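Local coordinates for conserved uncharacterized protein (predicted phosphoesterase COG0622) (Streptococcus pneumoniae, PDB 3CK2) that is of unknown function but, as a calcineurin-like fold protein carrying two manganese ions, is probably a metal-dependent phosphoesterase, at residues 139-147 / 159-170. Sequence-based numbering, arbitrary orientation.
Sequences TIRECLYAR and FLTRDHEVYPGL. With SRT (S,R meso-tartaric acid), chain F.
Tyr145 OH is gripped twice: it lies 2.7 Å from His164 ND1 in a hydrogen bond at the edge of the imidazole, and it also bonds to Tyr29 OH. The Tyr145 and His164 rings meet rim to rim, planes 66° apart, and His164 NE2 is in turn held by Glu24. With chi1 at 65°, which sets CG between its own backbone N and carbonyl carbon, the Tyr145 ring leans across Leu160, whose CB packs over one face while CD2 comes within 3.5 Å of Tyr145 CE1. The backbones of Tyr145 and Leu160 form an antiparallel hydrogen-bonded pair, Leu160 N giving a nearly straight bond to Tyr145 O (2.7 Å) and Tyr145 N returning one to Leu160 O (3.0 Å). Beyond them a water bridges the segments, donating to Glu142 OE2 and Cys143 O and accepting from Arg162 N. Glu142 holds CG anti to its N (chi1 179°), which puts that carbon over one face of the Tyr167 ring, a CH-pi contact. Leu144 forks at its end: CD2 meets Tyr167 CB, and CD1 meets Leu170 CD1 at 3.6 Å. Residues 161-170 fold back beside 139-144; in the type I turn 161-164 His164 N bonds to Thr161 O, and Asp163 N bonding to Thr161 OG1 adds an ST turn. Val166 also lines the tartrate pocket. Hairpin 145-150/154-160 belongs to one sheet of a calcineurin-like beta sandwich, between strands 7-12 and 172-175; helix 19-29 packs outside on Leu160 and His164, whereas Ala146 and Phe159 face strand 125-130 of the second sheet.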
ATOM      1  N   THR A 139     -15.751   3.054   8.675  1.00 19.46           N
ATOM      2  CA  THR A 139     -16.568   4.273   8.624  1.00 20.17           C
ATOM      3  C   THR A 139     -16.652   4.875   7.229  1.00 20.60           C
ATOM      4  O   THR A 139     -17.616   5.536   6.956  1.00 21.94           O
ATOM      5  CB  THR A 139     -16.115   5.394   9.645  1.00 20.06           C
ATOM      6  OG1 THR A 139     -14.832   5.879   9.261  1.00 21.67           O
ATOM      7  CG2 THR A 139     -16.058   4.906  11.071  1.00 16.76           C
ATOM      8  N   ILE A 140     -15.636   4.678   6.380  1.00 21.49           N
ATOM      9  CA  ILE A 140     -15.593   5.215   5.029  1.00 21.42           C
ATOM     10  C   ILE A 140     -16.035   4.130   4.059  1.00 22.31           C
ATOM     11  O   ILE A 140     -15.441   3.067   4.017  1.00 22.09           O
ATOM     12  CB  ILE A 140     -14.164   5.708   4.644  1.00 22.54           C
ATOM     13  CG1 ILE A 140     -13.693   6.844   5.587  1.00 20.90           C
ATOM     14  CG2 ILE A 140     -14.081   6.146   3.124  1.00 21.38           C
ATOM     15  CD1 ILE A 140     -14.585   8.085   5.639  1.00 19.52           C
ATOM     16  N   ARG A 141     -17.136   4.376   3.353  1.00 22.66           N
ATOM     17  CA  ARG A 141     -17.748   3.373   2.514  1.00 24.32           C
ATOM     18  C   ARG A 141     -17.339   3.535   1.063  1.00 24.50           C
ATOM     19  O   ARG A 141     -17.940   2.954   0.185  1.00 26.53           O
ATOM     20  CB  ARG A 141     -19.260   3.448   2.560  1.00 24.81           C
ATOM     21  CG  ARG A 141     -19.930   3.249   3.893  1.00 28.07           C
ATOM     22  CD  ARG A 141     -19.920   1.861   4.316  1.00 31.01           C
ATOM     23  NE  ARG A 141     -21.018   1.604   5.234  1.00 34.17           N
ATOM     24  CZ  ARG A 141     -21.051   0.585   6.099  1.00 38.11           C
ATOM     25  NH1 ARG A 141     -20.005  -0.282   6.158  1.00 41.07           N
ATOM     26  NH2 ARG A 141     -22.108   0.433   6.916  1.00 33.11           N
ATOM     27  N   GLU A 142     -16.307   4.308   0.821  1.00 24.24           N
ATOM     28  CA  GLU A 142     -15.849   4.654  -0.521  1.00 23.23           C
ATOM     29  C   GLU A 142     -14.624   3.763  -0.811  1.00 22.45           C
ATOM     30  O   GLU A 142     -13.779   3.547   0.064  1.00 22.50           O
ATOM     31  CB  GLU A 142     -15.483   6.152  -0.528  1.00 22.58           C
ATOM     32  CG  GLU A 142     -14.954   6.737  -1.834  1.00 23.33           C
ATOM     33  CD  GLU A 142     -15.970   6.812  -2.963  1.00 22.86           C
ATOM     34  OE1 GLU A 142     -17.160   6.566  -2.721  1.00 23.11           O
ATOM     35  OE2 GLU A 142     -15.577   7.107  -4.109  1.00 21.36           O
ATOM     36  N   CYS A 143     -14.552   3.250  -2.032  1.00 21.70           N
ATOM     37  CA  CYS A 143     -13.385   2.505  -2.500  1.00 21.06           C
ATOM     38  C   CYS A 143     -12.226   3.487  -2.662  1.00 21.06           C
ATOM     39  O   CYS A 143     -12.385   4.592  -3.239  1.00 20.67           O
ATOM     40  CB  CYS A 143     -13.696   1.836  -3.828  1.00 20.61           C
ATOM     41  SG  CYS A 143     -14.907   0.519  -3.752  1.00 20.08           S
ATOM     42  N   LEU A 144     -11.071   3.102  -2.116  1.00 21.04           N
ATOM     43  CA  LEU A 144      -9.923   3.989  -2.035  1.00 19.79           C
ATOM     44  C   LEU A 144      -8.645   3.259  -2.315  1.00 19.77           C
ATOM     45  O   LEU A 144      -8.554   2.053  -2.122  1.00 18.58           O
ATOM     46  CB  LEU A 144      -9.843   4.627  -0.640  1.00 19.94           C
ATOM     47  CG  LEU A 144     -10.934   5.626  -0.169  1.00 18.09           C
ATOM     48  CD1 LEU A 144     -10.741   5.935   1.311  1.00 15.60           C
ATOM     49  CD2 LEU A 144     -10.965   6.934  -0.976  1.00 16.49           C
ATOM     50  N   TYR A 145      -7.681   4.016  -2.835  1.00 20.20           N
ATOM     51  CA  TYR A 145      -6.267   3.692  -2.778  1.00 20.55           C
ATOM     52  C   TYR A 145      -5.523   4.945  -2.276  1.00 20.99           C
ATOM     53  O   TYR A 145      -6.139   5.969  -1.958  1.00 21.21           O
ATOM     54  CB  TYR A 145      -5.751   3.198  -4.134  1.00 20.42           C
ATOM     55  CG  TYR A 145      -5.768   4.191  -5.270  1.00 21.81           C
ATOM     56  CD1 TYR A 145      -4.602   4.845  -5.642  1.00 22.34           C
ATOM     57  CD2 TYR A 145      -6.949   4.449  -6.013  1.00 20.09           C
ATOM     58  CE1 TYR A 145      -4.589   5.733  -6.703  1.00 22.85           C
ATOM     59  CE2 TYR A 145      -6.943   5.318  -7.074  1.00 20.40           C
ATOM     60  CZ  TYR A 145      -5.760   5.977  -7.415  1.00 22.50           C
ATOM     61  OH  TYR A 145      -5.695   6.901  -8.448  1.00 21.56           O
ATOM     62  N   ALA A 146      -4.208   4.852  -2.185  1.00 21.53           N
ATOM     63  CA  ALA A 146      -3.384   5.894  -1.546  1.00 21.55           C
ATOM     64  C   ALA A 146      -2.214   6.342  -2.432  1.00 21.51           C
ATOM     65  O   ALA A 146      -1.627   5.565  -3.193  1.00 21.37           O
ATOM     66  CB  ALA A 146      -2.874   5.419  -0.125  1.00 20.73           C
ATOM     67  N   ARG A 147      -1.932   7.628  -2.331  1.00 22.76           N
ATOM     68  CA  ARG A 147      -0.722   8.265  -2.852  1.00 23.93           C
ATOM     69  C   ARG A 147       0.137   8.778  -1.688  1.00 23.79           C
ATOM     70  O   ARG A 147      -0.366   9.498  -0.814  1.00 24.91           O
ATOM     71  CB  ARG A 147      -1.088   9.432  -3.755  1.00 22.45           C
ATOM     72  CG  ARG A 147       0.127  10.103  -4.344  1.00 24.40           C
ATOM     73  CD  ARG A 147      -0.248  11.254  -5.248  1.00 26.02           C
ATOM     74  NE  ARG A 147      -0.979  12.274  -4.497  1.00 29.34           N
ATOM     75  CZ  ARG A 147      -1.830  13.159  -5.032  1.00 30.18           C
ATOM     76  NH1 ARG A 147      -2.085  13.173  -6.329  1.00 32.29           N
ATOM     77  NH2 ARG A 147      -2.447  14.028  -4.258  1.00 28.93           N
ATOM     78  N   PHE A 159      -5.658   9.996   0.184  1.00 22.20           N
ATOM     79  CA  PHE A 159      -6.452   8.872  -0.279  1.00 22.07           C
ATOM     80  C   PHE A 159      -7.295   9.266  -1.487  1.00 21.45           C
ATOM     81  O   PHE A 159      -7.856  10.330  -1.523  1.00 21.21           O
ATOM     82  CB  PHE A 159      -7.291   8.314   0.867  1.00 22.75           C
ATOM     83  CG  PHE A 159      -6.461   7.704   1.958  1.00 21.32           C
ATOM     84  CD1 PHE A 159      -6.158   6.370   1.942  1.00 20.80           C
ATOM     85  CD2 PHE A 159      -5.981   8.482   2.996  1.00 22.30           C
ATOM     86  CE1 PHE A 159      -5.408   5.839   2.948  1.00 22.14           C
ATOM     87  CE2 PHE A 159      -5.236   7.937   4.013  1.00 22.50           C
ATOM     88  CZ  PHE A 159      -4.939   6.620   3.980  1.00 21.34           C
ATOM     89  N   LEU A 160      -7.326   8.380  -2.485  1.00 21.46           N
ATOM     90  CA  LEU A 160      -7.858   8.687  -3.815  1.00 21.42           C
ATOM     91  C   LEU A 160      -8.987   7.742  -4.123  1.00 20.28           C
ATOM     92  O   LEU A 160      -8.988   6.588  -3.701  1.00 19.25           O
ATOM     93  CB  LEU A 160      -6.776   8.561  -4.889  1.00 21.58           C
ATOM     94  CG  LEU A 160      -5.825   9.740  -5.206  1.00 23.95           C
ATOM     95  CD1 LEU A 160      -5.293  10.431  -4.007  1.00 23.26           C
ATOM     96  CD2 LEU A 160      -4.685   9.198  -6.053  1.00 24.26           C
ATOM     97  N   THR A 161      -9.966   8.255  -4.848  1.00 20.17           N
ATOM     98  CA  THR A 161     -11.112   7.472  -5.215  1.00 18.83           C
ATOM     99  C   THR A 161     -10.778   6.714  -6.487  1.00 19.26           C
ATOM    100  O   THR A 161      -9.696   6.876  -7.076  1.00 18.50           O
ATOM    101  CB  THR A 161     -12.372   8.333  -5.419  1.00 18.98           C
ATOM    102  OG1 THR A 161     -12.241   9.110  -6.605  1.00 16.42           O
ATOM    103  CG2 THR A 161     -12.673   9.220  -4.189  1.00 16.49           C
ATOM    104  N   ARG A 162     -11.722   5.868  -6.903  1.00 18.76           N
ATOM    105  CA  ARG A 162     -11.605   5.124  -8.161  1.00 17.47           C
ATOM    106  C   ARG A 162     -11.665   6.008  -9.400  1.00 17.91           C
ATOM    107  O   ARG A 162     -11.397   5.521 -10.527  1.00 18.87           O
ATOM    108  CB  ARG A 162     -12.680   4.019  -8.207  1.00 16.82           C
ATOM    109  CG  ARG A 162     -12.278   2.847  -7.306  1.00 14.92           C
ATOM    110  CD  ARG A 162     -13.370   1.783  -7.152  1.00 14.73           C
ATOM    111  NE  ARG A 162     -13.689   1.132  -8.412  1.00 11.31           N
ATOM    112  CZ  ARG A 162     -13.474  -0.135  -8.705  1.00 10.67           C
ATOM    113  NH1 ARG A 162     -12.995  -0.952  -7.809  1.00 14.35           N
ATOM    114  NH2 ARG A 162     -13.810  -0.602  -9.897  1.00  8.37           N
ATOM    115  N   ASP A 163     -12.002   7.287  -9.204  1.00 17.19           N
ATOM    116  CA  ASP A 163     -11.877   8.294 -10.251  1.00 17.11           C
ATOM    117  C   ASP A 163     -10.623   9.141 -10.093  1.00 16.70           C
ATOM    118  O   ASP A 163     -10.427  10.092 -10.839  1.00 15.67           O
ATOM    119  CB  ASP A 163     -13.141   9.192 -10.296  1.00 17.63           C
ATOM    120  CG  ASP A 163     -14.372   8.446 -10.793  1.00 17.35           C
ATOM    121  OD1 ASP A 163     -14.257   7.280 -11.282  1.00 19.75           O
ATOM    122  OD2 ASP A 163     -15.456   9.026 -10.693  1.00 14.33           O
ATOM    123  N   HIS A 164      -9.780   8.778  -9.119  1.00 17.10           N
ATOM    124  CA  HIS A 164      -8.428   9.317  -8.968  1.00 16.48           C
ATOM    125  C   HIS A 164      -8.454  10.742  -8.432  1.00 16.99           C
ATOM    126  O   HIS A 164      -7.599  11.576  -8.762  1.00 15.75           O
ATOM    127  CB  HIS A 164      -7.662   9.233 -10.298  1.00 16.32           C
ATOM    128  CG  HIS A 164      -7.847   7.936 -11.020  1.00 15.41           C
ATOM    129  ND1 HIS A 164      -7.397   6.740 -10.516  1.00 14.50           N
ATOM    130  CD2 HIS A 164      -8.476   7.641 -12.190  1.00 15.29           C
ATOM    131  CE1 HIS A 164      -7.724   5.767 -11.350  1.00 18.02           C
ATOM    132  NE2 HIS A 164      -8.380   6.289 -12.373  1.00 17.79           N
ATOM    133  N   GLU A 165      -9.444  11.012  -7.582  1.00 17.68           N
ATOM    134  CA  GLU A 165      -9.603  12.331  -6.959  1.00 17.45           C
ATOM    135  C   GLU A 165      -9.289  12.156  -5.501  1.00 17.53           C
ATOM    136  O   GLU A 165      -9.610  11.113  -4.942  1.00 18.04           O
ATOM    137  CB  GLU A 165     -11.043  12.812  -7.054  1.00 17.59           C
ATOM    138  CG  GLU A 165     -11.665  12.734  -8.416  1.00 20.02           C
ATOM    139  CD  GLU A 165     -11.406  13.924  -9.283  1.00 25.34           C
ATOM    140  OE1 GLU A 165     -11.006  15.005  -8.773  1.00 29.80           O
ATOM    141  OE2 GLU A 165     -11.658  13.789 -10.503  1.00 30.57           O
ATOM    142  N   VAL A 166      -8.725  13.180  -4.864  1.00 17.76           N
ATOM    143  CA  VAL A 166      -8.479  13.134  -3.428  1.00 17.45           C
ATOM    144  C   VAL A 166      -9.837  13.062  -2.723  1.00 17.82           C
ATOM    145  O   VAL A 166     -10.777  13.784  -3.061  1.00 18.54           O
ATOM    146  CB  VAL A 166      -7.632  14.317  -2.958  1.00 17.24           C
ATOM    147  CG1 VAL A 166      -7.384  14.294  -1.479  1.00 18.23           C
ATOM    148  CG2 VAL A 166      -6.286  14.356  -3.694  1.00 17.55           C
ATOM    149  N   TYR A 167      -9.957  12.129  -1.802  1.00 18.03           N
ATOM    150  CA  TYR A 167     -11.115  12.082  -0.947  1.00 18.52           C
ATOM    151  C   TYR A 167     -10.831  12.892   0.333  1.00 19.16           C
ATOM    152  O   TYR A 167      -9.879  12.619   1.063  1.00 19.92           O
ATOM    153  CB  TYR A 167     -11.444  10.637  -0.610  1.00 18.27           C
ATOM    154  CG  TYR A 167     -12.835  10.455  -0.097  1.00 16.50           C
ATOM    155  CD1 TYR A 167     -13.912  10.599  -0.945  1.00 15.56           C
ATOM    156  CD2 TYR A 167     -13.071  10.147   1.229  1.00 15.88           C
ATOM    157  CE1 TYR A 167     -15.201  10.421  -0.517  1.00 17.02           C
ATOM    158  CE2 TYR A 167     -14.377   9.938   1.687  1.00 18.22           C
ATOM    159  CZ  TYR A 167     -15.435  10.067   0.786  1.00 17.58           C
ATOM    160  OH  TYR A 167     -16.718   9.934   1.182  1.00 18.37           O
ATOM    161  N   PRO A 168     -11.619  13.929   0.574  1.00 19.71           N
ATOM    162  CA  PRO A 168     -11.307  14.829   1.678  1.00 20.16           C
ATOM    163  C   PRO A 168     -11.590  14.279   3.066  1.00 20.79           C
ATOM    164  O   PRO A 168     -12.467  13.473   3.231  1.00 20.62           O
ATOM    165  CB  PRO A 168     -12.197  16.046   1.401  1.00 20.13           C
ATOM    166  CG  PRO A 168     -13.291  15.544   0.587  1.00 21.02           C
ATOM    167  CD  PRO A 168     -12.768  14.390  -0.218  1.00 19.64           C
ATOM    168  N   GLY A 169     -10.801  14.717   4.045  1.00 21.62           N
ATOM    169  CA  GLY A 169     -11.018  14.398   5.428  1.00 22.13           C
ATOM    170  C   GLY A 169     -10.143  13.282   5.907  1.00 22.12           C
ATOM    171  O   GLY A 169     -10.214  12.932   7.087  1.00 23.60           O
ATOM    172  N   LEU A 170      -9.355  12.732   4.991  1.00 22.82           N
ATOM    173  CA  LEU A 170      -8.415  11.610   5.216  1.00 23.93           C
ATOM    174  C   LEU A 170      -6.936  11.911   4.978  1.00 24.47           C
ATOM    175  O   LEU A 170      -6.099  11.117   5.375  1.00 26.42           O
ATOM    176  CB  LEU A 170      -8.777  10.400   4.320  1.00 24.63           C
ATOM    177  CG  LEU A 170     -10.206   9.865   4.440  1.00 23.82           C
ATOM    178  CD1 LEU A 170     -10.399   8.706   3.527  1.00 24.60           C
ATOM    179  CD2 LEU A 170     -10.536   9.503   5.907  1.00 24.88           C
TER
HETATM  180  O1  SRT F 301      -3.500  18.329   1.207  0.50 50.09           O
HETATM  181  O11 SRT F 301      -5.608  18.688   1.758  0.50 48.69           O
HETATM  182  C1  SRT F 301      -4.728  18.293   0.951  0.50 49.93           C
HETATM  183  C2  SRT F 301      -5.162  17.725  -0.376  0.50 49.71           C
HETATM  184  O2  SRT F 301      -4.547  16.446  -0.508  0.50 49.91           O
HETATM  185  C3  SRT F 301      -4.737  18.554  -1.604  0.50 49.99           C
HETATM  186  O3  SRT F 301      -4.434  19.907  -1.231  0.50 49.59           O
HETATM  187  C4  SRT F 301      -5.778  18.522  -2.711  0.50 50.00           C
HETATM  188  O4  SRT F 301      -5.499  19.060  -3.809  0.50 50.28           O
HETATM  189  O41 SRT F 301      -6.880  17.944  -2.545  0.50 49.37           O
HETATM  190  O   HOH W   1     -13.991   5.295  -5.219  1.00 25.36           O